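PDB 1UJC: phosphohistidine phosphatase SixA from Escherichia coli, which dephosphorylates phosphohistidine in the HPt domain of the ArcB sensor, a component of the multistep His-Asp phosphorelay. Local coordinates for residues M6-A11 and I106-L111; I45-V50 and T96-A101; S51-A56 and L79-D84; Y114-L119 and A134-D139. All coordinates share one frame; numbering follows the deposited sequence.

Interaction 1: residues M6-A11 and I106-L111; sequences MRHGDA and ISHLPL. With WO4 (tungstate(VI)ion), chain C.
His8 and His108 meet beside the bound tungstate, His8 CD2 3.3 Å from His108 ND1, with the ring planes turned 60° to each other. NE2 of His8 reaches the tungsten atom itself at 2.5 Å. ND1 of His108 donates to tungstate O2 at 2.8 Å, the oxygen lying in the plane of that ring. O1 is gripped twice: by the backbone N of Leu109 at 3.0 Å in a nearly straight bond (171°), and by Arg7 NE at 3.1 Å. Arg7 runs extended from CG to NE, long enough to bring its guanidinium edge to O1, and CD1 of Leu109 covers one face of that group toward the rim. Replacing Arg7 with an alanine would probably cost O1 a donor and a nearby positive charge, and leave the Leu109 methyl without the flat group it packs on. Arg7, His8 and Gly9 form the RHG signature of the histidine phosphatase superfamily, whose histidine takes up the phosphoryl group; the tungsten at NE2 is consistent with that role. ND1 of His8 donates to Gly9 O at 2.7 Å, close to the ring plane, which fixes the imidazole's rotation. Behind the pocket, strands 2-7 and 102-107 pair in parallel, with Ser107 N bonded to Met6 O and His8 N to Ser107 O (3.0 Å). Farther out, NE2 of His108 is hydrogen-bonded to Ser51 OG.

Interaction 2: residues I45-V50 and T96-A101; sequences IERVLV and TNEGVA
The guanidinium of Arg47 meets the carboxylate of Glu98 at its edge, the two planes only 17° apart. NH1 gives the salt bridge, 2.9 Å from Glu98 OE2, which it approaches almost in line with the C-O bond. Beside this pair CG2 of Val100 comes obliquely to 3.5 Å from Arg47 NH1. The carboxylate of Glu46 is used differently: the backbone N of Ala101 lies above its plane, 3.0 Å from OE1, while OE2 rests against CA of Val100. The contact sits on the surface where helix 85-98 ends and the chain turns into strand 102-107, the neighbour of strand 47-50 in the sheet. Gly99 ends the helix in a Schellman motif, and its positive phi (114°) suits glycine. Arg47 bends at chi2 and chi3, bringing NH1 back across Val100 at about a right angle while CG packs on Val100 CG1 at 3.8 Å. Its NE makes a second salt bridge, to Glu74, so a long side chain with several donors suits the place. A leucine instead of Arg47 would probably leave Glu98 and Glu74 without their mate, and the like charges on Glu46 OE2 and Glu98 OE2, 5.7 Å apart, less well screened.

Interaction 3: residues S51-A56 and L79-D84; sequences SPFLRA and LTPCGD. With WO4 (tungstate(VI)ion), chain C.
Ser51 and Leu79 mark the closest approach of the two backbones, with CA atoms 4.6 Å apart, beyond which residues 51-56 turn into helix 54-66 and residues 79-84 fold into a type I beta turn from Thr80 to Gly83. This is one wall of the histidine phosphatase pocket, formed where strand 47-50 gives way to helix 54-66. An ST turn shapes the passage: Ser51 OG accepts the backbone N of Phe53 at 3.2 Å, so a small hydroxyl side chain suits the turn. Phe53, at the N-cap position, spreads its ring against the opposing loop. The CG2 methyl of Thr80 sits over one ring face, 4.1 Å from the centroid and 23° off the normal, a CH-pi contact. That same methyl also touches Pro52 CD at 3.6 Å. Thr80 divides its branches between two tasks: chi1 of 55° sets OG1 between the backbone N and the carbonyl carbon, where it bonds to Pro77 O, and turns CG2 anti to the carbonyl carbon, toward the Phe53 ring. Pro81 CD packs tightly on the ring at 3.2 Å from Phe53 CE2, and Pro81 CG lies near the guanidinium of Arg55. The Arg55 chain, extended from CG to NE, carries its charge to the anion; Asp18 forms a salt bridge with NH2 and probably helps to position it. Two donors on one guanidinium edge hold a single tungstate oxygen: Arg55 NE lies 2.6 Å and Arg55 NH2 2.9 Å from O2.

Interaction 4: residues Y114-L119 and A134-D139; sequences YLVAEL and ASVTLD
Leu119 reaches from the last turn of its helix to Val136 and Leu138 on the strand beside it. Its CB points toward the strand and already lies 4.5 Å from CG1 of Val136. At CG the side chain forks, and the two methyls part company. CD1 stays with the valine, also 4.5 Å from Val136 CG1, whereas CD2 turns to the next inward-facing residue and comes within 4.4 Å of Leu138 CD1. One branched leucine thus spans two strand positions. Val116, three residues earlier, does the same with shorter arms: with CG1 anti to the backbone N (chi1 173°) and CG2 anti to the carbonyl carbon, CG1 meets Val136 CG2 at 4.5 Å and CG2 the Ala134 methyl at 4.1 Å. This is helix-on-sheet packing of an alpha/beta fold. Helix 111-119 lies along strand 133-138, their local axes 10.0 Å apart and inclined at 25°, so that residues three apart on the helix match alternate residues of the strand. Ala134, Val136 and Leu138 all turn their CB atoms toward the helix; Ser135 points away, and its OG bonds to Asn147 of the edge strand 144-150. The alanine is small where Val116 comes nearest, and the larger valine and leucine reach across farther along. Ile5 of the adjoining strand 2-7 touches both Val116 and Leu119, and Phe146 lies against Val116 and Ala134, extending the buried apolar layer over three neighbouring strands.

Overall arrangement
Interactions 1 and 3 together build the tungstate site: their centres are about 8 Å apart, both bind the anion, and two probable hydrogen bonds tie them, Ser107 OG to Leu79 O at 2.5 Å and His108 NE2 to Ser51 OG at 2.7 Å. Interaction 2 lies about 19 Å (centre to centre) from interaction 1, yet the same sheet links them, Ile106 N meeting Leu49 O at 3.0 Å. Along the chain interaction 3 is nested within interaction 2, and that within interaction 1. Interaction 4 follows in series; the side chain of Val116 is about 13 Å from the tungstate. It touches interaction 2, with Thr96 CG2 3.5 Å from Asp139 C.

Interaction 1: residues M6-A11 and I106-L111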
loop_
_atom_site.group_PDB
_atom_site.type_symbol
_atom_site.label_atom_id
_atom_site.label_comp_id
_atom_site.label_asym_id
_atom_site.label_seq_id
_atom_site.Cartn_x
_atom_site.Cartn_y
_atom_site.Cartn_z
ATOM N N MET A 6 -1.436 -0.531 -1.121
ATOM C CA MET A 6 -1.426 -1.983 -1.113
ATOM C C MET A 6 -1.775 -2.619 0.226
ATOM O O MET A 6 -1.355 -2.155 1.284
ATOM C CB MET A 6 -0.051 -2.473 -1.581
ATOM C CG MET A 6 0.145 -3.978 -1.580
ATOM S SD MET A 6 1.766 -4.402 -2.263
ATOM C CE MET A 6 1.464 -6.095 -2.867
ATOM N N ARG A 7 -2.565 -3.684 0.168
ATOM C CA ARG A 7 -2.937 -4.417 1.371
ATOM C C ARG A 7 -1.874 -5.497 1.543
ATOM O O ARG A 7 -1.481 -6.148 0.577
ATOM C CB ARG A 7 -4.310 -5.077 1.207
ATOM C CG ARG A 7 -4.724 -5.910 2.405
ATOM C CD ARG A 7 -6.061 -6.584 2.167
ATOM N NE ARG A 7 -6.481 -7.363 3.325
ATOM C CZ ARG A 7 -7.465 -8.255 3.311
ATOM N NH1 ARG A 7 -8.138 -8.488 2.191
ATOM N NH2 ARG A 7 -7.772 -8.921 4.415
ATOM N N HIS A 8 -1.397 -5.670 2.768
ATOM C CA HIS A 8 -0.382 -6.670 3.051
ATOM C C HIS A 8 -0.842 -8.021 2.497
ATOM O O HIS A 8 -2.034 -8.235 2.275
ATOM C CB HIS A 8 -0.172 -6.769 4.560
ATOM C CG HIS A 8 -1.336 -7.366 5.282
ATOM N ND1 HIS A 8 -1.636 -8.708 5.218
ATOM C CD2 HIS A 8 -2.304 -6.799 6.040
ATOM C CE1 HIS A 8 -2.739 -8.944 5.904
ATOM N NE2 HIS A 8 -3.164 -7.800 6.413
ATOM N N GLY A 9 0.109 -8.924 2.277
ATOM C CA GLY A 9 -0.218 -10.235 1.741
ATOM C C GLY A 9 -0.811 -11.189 2.762
ATOM O O GLY A 9 -0.829 -10.901 3.957
ATOM N N ASP A 10 -1.307 -12.324 2.276
ATOM C CA ASP A 10 -1.907 -13.356 3.111
ATOM C C ASP A 10 -0.996 -13.642 4.309
ATOM O O ASP A 10 0.209 -13.846 4.151
ATOM C CB ASP A 10 -2.111 -14.624 2.278
ATOM C CG ASP A 10 -2.883 -15.695 3.020
ATOM O OD1 ASP A 10 -4.077 -15.489 3.323
ATOM O OD2 ASP A 10 -2.291 -16.748 3.302
ATOM N N ALA A 11 -1.574 -13.663 5.506
ATOM C CA ALA A 11 -0.788 -13.880 6.713
ATOM C C ALA A 11 -1.301 -14.995 7.617
ATOM O O ALA A 11 -2.499 -15.266 7.670
ATOM C CB ALA A 11 -0.710 -12.581 7.503
ATOM N N ILE A 106 1.868 0.452 1.983
ATOM C CA ILE A 106 1.501 -0.914 2.339
ATOM C C ILE A 106 0.815 -0.871 3.695
ATOM O O ILE A 106 1.411 -0.441 4.684
ATOM C CB ILE A 106 2.745 -1.825 2.391
ATOM C CG1 ILE A 106 3.379 -1.910 1.001
ATOM C CG2 ILE A 106 2.357 -3.209 2.864
ATOM C CD1 ILE A 106 4.643 -2.756 0.946
ATOM N N SER A 107 -0.436 -1.324 3.742
ATOM C CA SER A 107 -1.202 -1.270 4.980
ATOM C C SER A 107 -2.156 -2.440 5.208
ATOM O O SER A 107 -1.884 -3.569 4.801
ATOM C CB SER A 107 -1.977 0.049 5.022
ATOM O OG SER A 107 -2.550 0.284 6.293
ATOM N N HIS A 108 -3.277 -2.157 5.870
ATOM C CA HIS A 108 -4.256 -3.187 6.181
ATOM C C HIS A 108 -5.690 -2.710 6.020
ATOM O O HIS A 108 -5.954 -1.524 5.798
ATOM C CB HIS A 108 -4.130 -3.649 7.640
ATOM C CG HIS A 108 -2.731 -3.682 8.169
ATOM N ND1 HIS A 108 -2.158 -4.831 8.671
ATOM C CD2 HIS A 108 -1.811 -2.702 8.332
ATOM C CE1 HIS A 108 -0.946 -4.556 9.119
ATOM N NE2 HIS A 108 -0.711 -3.271 8.925
ATOM N N LEU A 109 -6.610 -3.665 6.128
ATOM C CA LEU A 109 -8.032 -3.362 6.100
ATOM C C LEU A 109 -8.209 -2.913 7.547
ATOM O O LEU A 109 -7.505 -3.394 8.432
ATOM C CB LEU A 109 -8.876 -4.620 5.890
ATOM C CG LEU A 109 -8.815 -5.454 4.611
ATOM C CD1 LEU A 109 -9.669 -6.701 4.812
ATOM C CD2 LEU A 109 -9.310 -4.648 3.432
ATOM N N PRO A 110 -9.151 -2.003 7.814
ATOM C CA PRO A 110 -10.049 -1.378 6.845
ATOM C C PRO A 110 -9.466 -0.069 6.319
ATOM O O PRO A 110 -10.051 0.572 5.438
ATOM C CB PRO A 110 -11.303 -1.151 7.669
ATOM C CG PRO A 110 -10.721 -0.702 8.977
ATOM C CD PRO A 110 -9.545 -1.652 9.191
ATOM N N LEU A 111 -8.310 0.310 6.859
ATOM C CA LEU A 111 -7.645 1.553 6.477
ATOM C C LEU A 111 -7.461 1.770 4.974
ATOM O O LEU A 111 -7.758 2.847 4.466
ATOM C CB LEU A 111 -6.285 1.656 7.179
ATOM C CG LEU A 111 -5.417 2.878 6.852
ATOM C CD1 LEU A 111 -6.258 4.136 6.813
ATOM C CD2 LEU A 111 -4.312 2.996 7.890
HETATM W W WO4 C . -5.354 -7.506 7.543
HETATM O O1 WO4 C . -5.610 -6.489 6.165
HETATM O O2 WO4 C . -4.075 -6.863 8.522
HETATM O O3 WO4 C . -5.109 -9.150 7.073
HETATM O O4 WO4 C . -6.784 -7.477 8.518
#

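Interaction 2: residues I45-V50 and T96-A101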
loop_
_atom_site.group_PDB
_atom_site.type_symbol
_atom_site.label_atom_id
_atom_site.label_comp_id
_atom_site.label_asym_id
_atom_site.label_seq_id
_atom_site.Cartn_x
_atom_site.Cartn_y
_atom_site.Cartn_z
ATOM N N ILE A 45 8.909 3.592 -8.034
ATOM C CA ILE A 45 8.523 4.054 -6.704
ATOM C C ILE A 45 9.601 4.922 -6.082
ATOM O O ILE A 45 10.723 4.473 -5.870
ATOM C CB ILE A 45 8.239 2.866 -5.763
ATOM C CG1 ILE A 45 7.184 1.944 -6.388
ATOM C CG2 ILE A 45 7.767 3.371 -4.413
ATOM C CD1 ILE A 45 5.845 2.602 -6.620
ATOM N N GLU A 46 9.245 6.168 -5.784
ATOM C CA GLU A 46 10.180 7.123 -5.196
ATOM C C GLU A 46 10.210 7.057 -3.675
ATOM O O GLU A 46 11.265 7.221 -3.058
ATOM C CB GLU A 46 9.822 8.552 -5.625
ATOM C CG GLU A 46 10.846 9.608 -5.190
ATOM C CD GLU A 46 10.443 11.028 -5.565
ATOM O OE1 GLU A 46 10.007 11.246 -6.712
ATOM O OE2 GLU A 46 10.576 11.930 -4.711
ATOM N N ARG A 47 9.051 6.826 -3.070
ATOM C CA ARG A 47 8.956 6.756 -1.617
ATOM C C ARG A 47 8.084 5.591 -1.165
ATOM O O ARG A 47 7.165 5.174 -1.876
ATOM C CB ARG A 47 8.384 8.070 -1.073
ATOM C CG ARG A 47 9.296 9.274 -1.279
ATOM C CD ARG A 47 10.461 9.246 -0.298
ATOM N NE ARG A 47 10.067 9.712 1.029
ATOM C CZ ARG A 47 9.834 10.986 1.337
ATOM N NH1 ARG A 47 9.956 11.930 0.409
ATOM N NH2 ARG A 47 9.487 11.320 2.576
ATOM N N VAL A 48 8.371 5.077 0.027
ATOM C CA VAL A 48 7.618 3.963 0.577
ATOM C C VAL A 48 7.178 4.218 2.016
ATOM O O VAL A 48 7.986 4.586 2.870
ATOM C CB VAL A 48 8.451 2.671 0.530
ATOM C CG1 VAL A 48 7.682 1.526 1.160
ATOM C CG2 VAL A 48 8.811 2.354 -0.909
ATOM N N LEU A 49 5.887 4.018 2.268
ATOM C CA LEU A 49 5.302 4.202 3.591
ATOM C C LEU A 49 4.726 2.845 3.978
ATOM O O LEU A 49 3.969 2.251 3.211
ATOM C CB LEU A 49 4.190 5.253 3.538
ATOM C CG LEU A 49 4.556 6.582 2.869
ATOM C CD1 LEU A 49 3.341 7.504 2.847
ATOM C CD2 LEU A 49 5.706 7.235 3.620
ATOM N N VAL A 50 5.082 2.351 5.156
ATOM C CA VAL A 50 4.607 1.040 5.582
ATOM C C VAL A 50 4.137 0.981 7.033
ATOM O O VAL A 50 4.616 1.726 7.885
ATOM C CB VAL A 50 5.720 -0.021 5.380
ATOM C CG1 VAL A 50 6.925 0.318 6.252
ATOM C CG2 VAL A 50 5.191 -1.417 5.696
ATOM N N THR A 96 3.269 15.307 -1.646
ATOM C CA THR A 96 2.839 15.797 -2.952
ATOM C C THR A 96 3.372 17.205 -3.190
ATOM O O THR A 96 3.895 17.502 -4.262
ATOM C CB THR A 96 1.292 15.808 -3.075
ATOM O OG1 THR A 96 0.802 14.462 -3.046
ATOM C CG2 THR A 96 0.857 16.463 -4.382
ATOM N N ASN A 97 3.248 18.066 -2.187
ATOM C CA ASN A 97 3.724 19.440 -2.293
ATOM C C ASN A 97 5.248 19.514 -2.235
ATOM O O ASN A 97 5.843 20.514 -2.630
ATOM C CB ASN A 97 3.113 20.293 -1.179
ATOM C CG ASN A 97 1.687 20.700 -1.480
ATOM O OD1 ASN A 97 1.443 21.627 -2.255
ATOM N ND2 ASN A 97 0.734 19.997 -0.883
ATOM N N GLU A 98 5.864 18.445 -1.746
ATOM C CA GLU A 98 7.316 18.357 -1.634
ATOM C C GLU A 98 7.918 18.077 -3.008
ATOM O O GLU A 98 9.082 18.377 -3.261
ATOM C CB GLU A 98 7.696 17.237 -0.647
ATOM C CG GLU A 98 9.193 16.952 -0.526
ATOM C CD GLU A 98 9.513 15.911 0.542
ATOM O OE1 GLU A 98 9.345 16.208 1.741
ATOM O OE2 GLU A 98 9.930 14.790 0.184
ATOM N N GLY A 99 7.113 17.502 -3.894
ATOM C CA GLY A 99 7.594 17.193 -5.226
ATOM C C GLY A 99 7.653 15.700 -5.502
ATOM O O GLY A 99 7.878 15.290 -6.632
ATOM N N VAL A 100 7.445 14.880 -4.477
ATOM C CA VAL A 100 7.479 13.429 -4.651
ATOM C C VAL A 100 6.596 12.989 -5.824
ATOM O O VAL A 100 5.418 13.351 -5.902
ATOM C CB VAL A 100 7.025 12.715 -3.364
ATOM C CG1 VAL A 100 6.944 11.216 -3.593
ATOM C CG2 VAL A 100 7.995 13.028 -2.241
ATOM N N ALA A 101 7.166 12.196 -6.729
ATOM C CA ALA A 101 6.442 11.734 -7.912
ATOM C C ALA A 101 5.587 10.487 -7.706
ATOM O O ALA A 101 4.565 10.322 -8.370
ATOM C CB ALA A 101 7.423 11.501 -9.066
#

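Interaction 3: residues S51-A56 and L79-D84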
loop_
_atom_site.group_PDB
_atom_site.type_symbol
_atom_site.label_atom_id
_atom_site.label_comp_id
_atom_site.label_asym_id
_atom_site.label_seq_id
_atom_site.Cartn_x
_atom_site.Cartn_y
_atom_site.Cartn_z
ATOM N N SER A 51 3.186 0.090 7.295
ATOM C CA SER A 51 2.660 -0.119 8.634
ATOM C C SER A 51 3.747 -0.777 9.479
ATOM O O SER A 51 4.581 -1.512 8.960
ATOM C CB SER A 51 1.441 -1.037 8.582
ATOM O OG SER A 51 1.174 -1.586 9.858
ATOM N N PRO A 52 3.748 -0.512 10.794
ATOM C CA PRO A 52 4.727 -1.071 11.736
ATOM C C PRO A 52 4.531 -2.570 11.974
ATOM O O PRO A 52 5.406 -3.235 12.521
ATOM C CB PRO A 52 4.476 -0.270 13.016
ATOM C CG PRO A 52 3.889 1.013 12.518
ATOM C CD PRO A 52 2.944 0.532 11.447
ATOM N N PHE A 53 3.375 -3.094 11.572
ATOM C CA PHE A 53 3.081 -4.511 11.766
ATOM C C PHE A 53 3.877 -5.420 10.838
ATOM O O PHE A 53 4.013 -5.151 9.640
ATOM C CB PHE A 53 1.581 -4.773 11.597
ATOM C CG PHE A 53 0.734 -4.224 12.719
ATOM C CD1 PHE A 53 1.314 -3.529 13.781
ATOM C CD2 PHE A 53 -0.645 -4.393 12.710
ATOM C CE1 PHE A 53 0.530 -3.010 14.813
ATOM C CE2 PHE A 53 -1.435 -3.879 13.736
ATOM C CZ PHE A 53 -0.849 -3.187 14.787
ATOM N N LEU A 54 4.388 -6.507 11.408
ATOM C CA LEU A 54 5.209 -7.464 10.679
ATOM C C LEU A 54 4.693 -7.891 9.310
ATOM O O LEU A 54 5.475 -7.991 8.364
ATOM C CB LEU A 54 5.471 -8.707 11.544
ATOM C CG LEU A 54 6.418 -8.501 12.736
ATOM C CD1 LEU A 54 6.752 -9.833 13.381
ATOM C CD2 LEU A 54 7.690 -7.835 12.260
ATOM N N ARG A 55 3.393 -8.138 9.185
ATOM C CA ARG A 55 2.863 -8.558 7.892
ATOM C C ARG A 55 3.012 -7.483 6.818
ATOM O O ARG A 55 3.182 -7.796 5.639
ATOM C CB ARG A 55 1.400 -9.008 8.021
ATOM C CG ARG A 55 0.450 -8.046 8.710
ATOM C CD ARG A 55 -0.864 -8.770 8.973
ATOM N NE ARG A 55 -1.919 -7.945 9.565
ATOM C CZ ARG A 55 -2.006 -7.613 10.853
ATOM N NH1 ARG A 55 -1.092 -8.021 11.725
ATOM N NH2 ARG A 55 -3.037 -6.893 11.275
ATOM N N ALA A 56 2.970 -6.218 7.220
ATOM C CA ALA A 56 3.121 -5.128 6.263
ATOM C C ALA A 56 4.589 -5.030 5.836
ATOM O O ALA A 56 4.906 -5.008 4.647
ATOM C CB ALA A 56 2.658 -3.811 6.883
ATOM N N LEU A 79 -0.544 3.820 9.863
ATOM C CA LEU A 79 -0.843 2.869 8.793
ATOM C C LEU A 79 -1.324 1.534 9.353
ATOM O O LEU A 79 -1.611 0.599 8.604
ATOM C CB LEU A 79 0.385 2.656 7.899
ATOM C CG LEU A 79 0.680 3.824 6.954
ATOM C CD1 LEU A 79 1.945 3.565 6.150
ATOM C CD2 LEU A 79 -0.510 4.019 6.030
ATOM N N THR A 80 -1.403 1.445 10.676
ATOM C CA THR A 80 -1.882 0.232 11.328
ATOM C C THR A 80 -3.374 0.140 11.013
ATOM O O THR A 80 -3.972 1.108 10.550
ATOM C CB THR A 80 -1.691 0.301 12.858
ATOM O OG1 THR A 80 -2.329 1.477 13.369
ATOM C CG2 THR A 80 -0.214 0.325 13.213
ATOM N N PRO A 81 -3.991 -1.024 11.253
ATOM C CA PRO A 81 -5.419 -1.203 10.980
ATOM C C PRO A 81 -6.318 -0.064 11.470
ATOM O O PRO A 81 -7.253 0.330 10.774
ATOM C CB PRO A 81 -5.730 -2.524 11.674
ATOM C CG PRO A 81 -4.474 -3.298 11.441
ATOM C CD PRO A 81 -3.397 -2.278 11.753
ATOM N N CYS A 82 -6.022 0.464 12.657
ATOM C CA CYS A 82 -6.817 1.541 13.261
ATOM C C CYS A 82 -6.264 2.940 12.997
ATOM O O CYS A 82 -6.689 3.915 13.624
ATOM C CB CYS A 82 -6.908 1.329 14.772
ATOM S SG CYS A 82 -7.521 -0.290 15.254
ATOM N N GLY A 83 -5.318 3.028 12.072
ATOM C CA GLY A 83 -4.702 4.298 11.743
ATOM C C GLY A 83 -5.672 5.405 11.385
ATOM O O GLY A 83 -6.776 5.160 10.901
ATOM N N ASP A 84 -5.240 6.637 11.624
ATOM C CA ASP A 84 -6.048 7.813 11.339
ATOM C C ASP A 84 -5.897 8.179 9.863
ATOM O O ASP A 84 -4.874 8.737 9.454
ATOM C CB ASP A 84 -5.587 8.966 12.225
ATOM C CG ASP A 84 -6.485 10.171 12.118
ATOM O OD1 ASP A 84 -6.994 10.622 13.163
ATOM O OD2 ASP A 84 -6.684 10.665 10.992
HETATM W W WO4 C . -5.354 -7.506 7.543
HETATM O O1 WO4 C . -5.610 -6.489 6.165
HETATM O O2 WO4 C . -4.075 -6.863 8.522
HETATM O O3 WO4 C . -5.109 -9.150 7.073
HETATM O O4 WO4 C . -6.784 -7.477 8.518
#

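Interaction 4: residues Y114-L119 and A134-D139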
loop_
_atom_site.group_PDB
_atom_site.type_symbol
_atom_site.label_atom_id
_atom_site.label_comp_id
_atom_site.label_asym_id
_atom_site.label_seq_id
_atom_site.Cartn_x
_atom_site.Cartn_y
_atom_site.Cartn_z
ATOM N N TYR A 114 -10.755 2.923 3.327
ATOM C CA TYR A 114 -11.108 4.281 3.734
ATOM C C TYR A 114 -10.135 5.312 3.171
ATOM O O TYR A 114 -10.525 6.436 2.854
ATOM C CB TYR A 114 -11.120 4.413 5.262
ATOM C CG TYR A 114 -12.045 3.459 5.974
ATOM C CD1 TYR A 114 -13.365 3.287 5.558
ATOM C CD2 TYR A 114 -11.605 2.739 7.084
ATOM C CE1 TYR A 114 -14.223 2.416 6.230
ATOM C CE2 TYR A 114 -12.454 1.870 7.762
ATOM C CZ TYR A 114 -13.761 1.713 7.331
ATOM O OH TYR A 114 -14.604 0.870 8.028
ATOM N N LEU A 115 -8.868 4.927 3.058
ATOM C CA LEU A 115 -7.850 5.828 2.534
ATOM C C LEU A 115 -8.189 6.278 1.119
ATOM O O LEU A 115 -8.085 7.463 0.803
ATOM C CB LEU A 115 -6.475 5.152 2.548
ATOM C CG LEU A 115 -5.297 6.017 2.093
ATOM C CD1 LEU A 115 -5.230 7.295 2.919
ATOM C CD2 LEU A 115 -4.010 5.230 2.243
ATOM N N VAL A 116 -8.582 5.333 0.265
ATOM C CA VAL A 116 -8.944 5.670 -1.107
ATOM C C VAL A 116 -10.114 6.652 -1.133
ATOM O O VAL A 116 -10.089 7.632 -1.875
ATOM C CB VAL A 116 -9.340 4.416 -1.922
ATOM C CG1 VAL A 116 -9.870 4.829 -3.293
ATOM C CG2 VAL A 116 -8.138 3.504 -2.089
ATOM N N ALA A 117 -11.139 6.383 -0.327
ATOM C CA ALA A 117 -12.316 7.253 -0.272
ATOM C C ALA A 117 -11.925 8.633 0.239
ATOM O O ALA A 117 -12.304 9.649 -0.341
ATOM C CB ALA A 117 -13.382 6.643 0.633
ATOM N N GLU A 118 -11.164 8.656 1.329
ATOM C CA GLU A 118 -10.696 9.903 1.929
ATOM C C GLU A 118 -9.930 10.748 0.912
ATOM O O GLU A 118 -10.091 11.963 0.859
ATOM C CB GLU A 118 -9.798 9.591 3.128
ATOM C CG GLU A 118 -9.032 10.772 3.714
ATOM C CD GLU A 118 -9.927 11.787 4.390
ATOM O OE1 GLU A 118 -11.065 11.431 4.754
ATOM O OE2 GLU A 118 -9.480 12.943 4.574
ATOM N N LEU A 119 -9.095 10.095 0.109
ATOM C CA LEU A 119 -8.302 10.794 -0.898
ATOM C C LEU A 119 -9.103 11.151 -2.147
ATOM O O LEU A 119 -8.864 12.185 -2.778
ATOM C CB LEU A 119 -7.106 9.928 -1.313
ATOM C CG LEU A 119 -6.114 9.497 -0.232
ATOM C CD1 LEU A 119 -5.181 8.446 -0.807
ATOM C CD2 LEU A 119 -5.330 10.698 0.268
ATOM N N ALA A 134 -4.269 -0.408 -5.208
ATOM C CA ALA A 134 -5.134 0.636 -5.733
ATOM C C ALA A 134 -4.254 1.785 -6.199
ATOM O O ALA A 134 -3.313 2.178 -5.506
ATOM C CB ALA A 134 -6.095 1.112 -4.661
ATOM N N SER A 135 -4.556 2.311 -7.379
ATOM C CA SER A 135 -3.807 3.424 -7.946
ATOM C C SER A 135 -4.604 4.704 -7.804
ATOM O O SER A 135 -5.756 4.780 -8.224
ATOM C CB SER A 135 -3.519 3.190 -9.424
ATOM O OG SER A 135 -3.162 4.410 -10.045
ATOM N N VAL A 136 -3.972 5.713 -7.223
ATOM C CA VAL A 136 -4.607 6.999 -7.003
ATOM C C VAL A 136 -3.679 8.121 -7.421
ATOM O O VAL A 136 -2.521 8.147 -7.022
ATOM C CB VAL A 136 -4.940 7.203 -5.505
ATOM C CG1 VAL A 136 -5.444 8.618 -5.268
ATOM C CG2 VAL A 136 -5.976 6.178 -5.054
ATOM N N THR A 137 -4.181 9.042 -8.230
ATOM C CA THR A 137 -3.376 10.183 -8.634
ATOM C C THR A 137 -3.806 11.312 -7.714
ATOM O O THR A 137 -4.968 11.720 -7.729
ATOM C CB THR A 137 -3.640 10.581 -10.087
ATOM O OG1 THR A 137 -3.203 9.528 -10.952
ATOM C CG2 THR A 137 -2.895 11.866 -10.426
ATOM N N LEU A 138 -2.875 11.797 -6.901
ATOM C CA LEU A 138 -3.169 12.858 -5.944
ATOM C C LEU A 138 -2.529 14.185 -6.328
ATOM O O LEU A 138 -1.347 14.239 -6.684
ATOM C CB LEU A 138 -2.683 12.445 -4.556
ATOM C CG LEU A 138 -3.005 13.327 -3.346
ATOM C CD1 LEU A 138 -4.515 13.369 -3.093
ATOM C CD2 LEU A 138 -2.289 12.760 -2.132
ATOM N N ASP A 139 -3.307 15.259 -6.253
ATOM C CA ASP A 139 -2.772 16.568 -6.574
ATOM C C ASP A 139 -2.404 17.324 -5.297
ATOM O O ASP A 139 -2.677 16.866 -4.181
ATOM C CB ASP A 139 -3.749 17.371 -7.454
ATOM C CG ASP A 139 -4.935 17.931 -6.692
ATOM O OD1 ASP A 139 -5.909 18.339 -7.368
ATOM O OD2 ASP A 139 -4.902 17.986 -5.444
#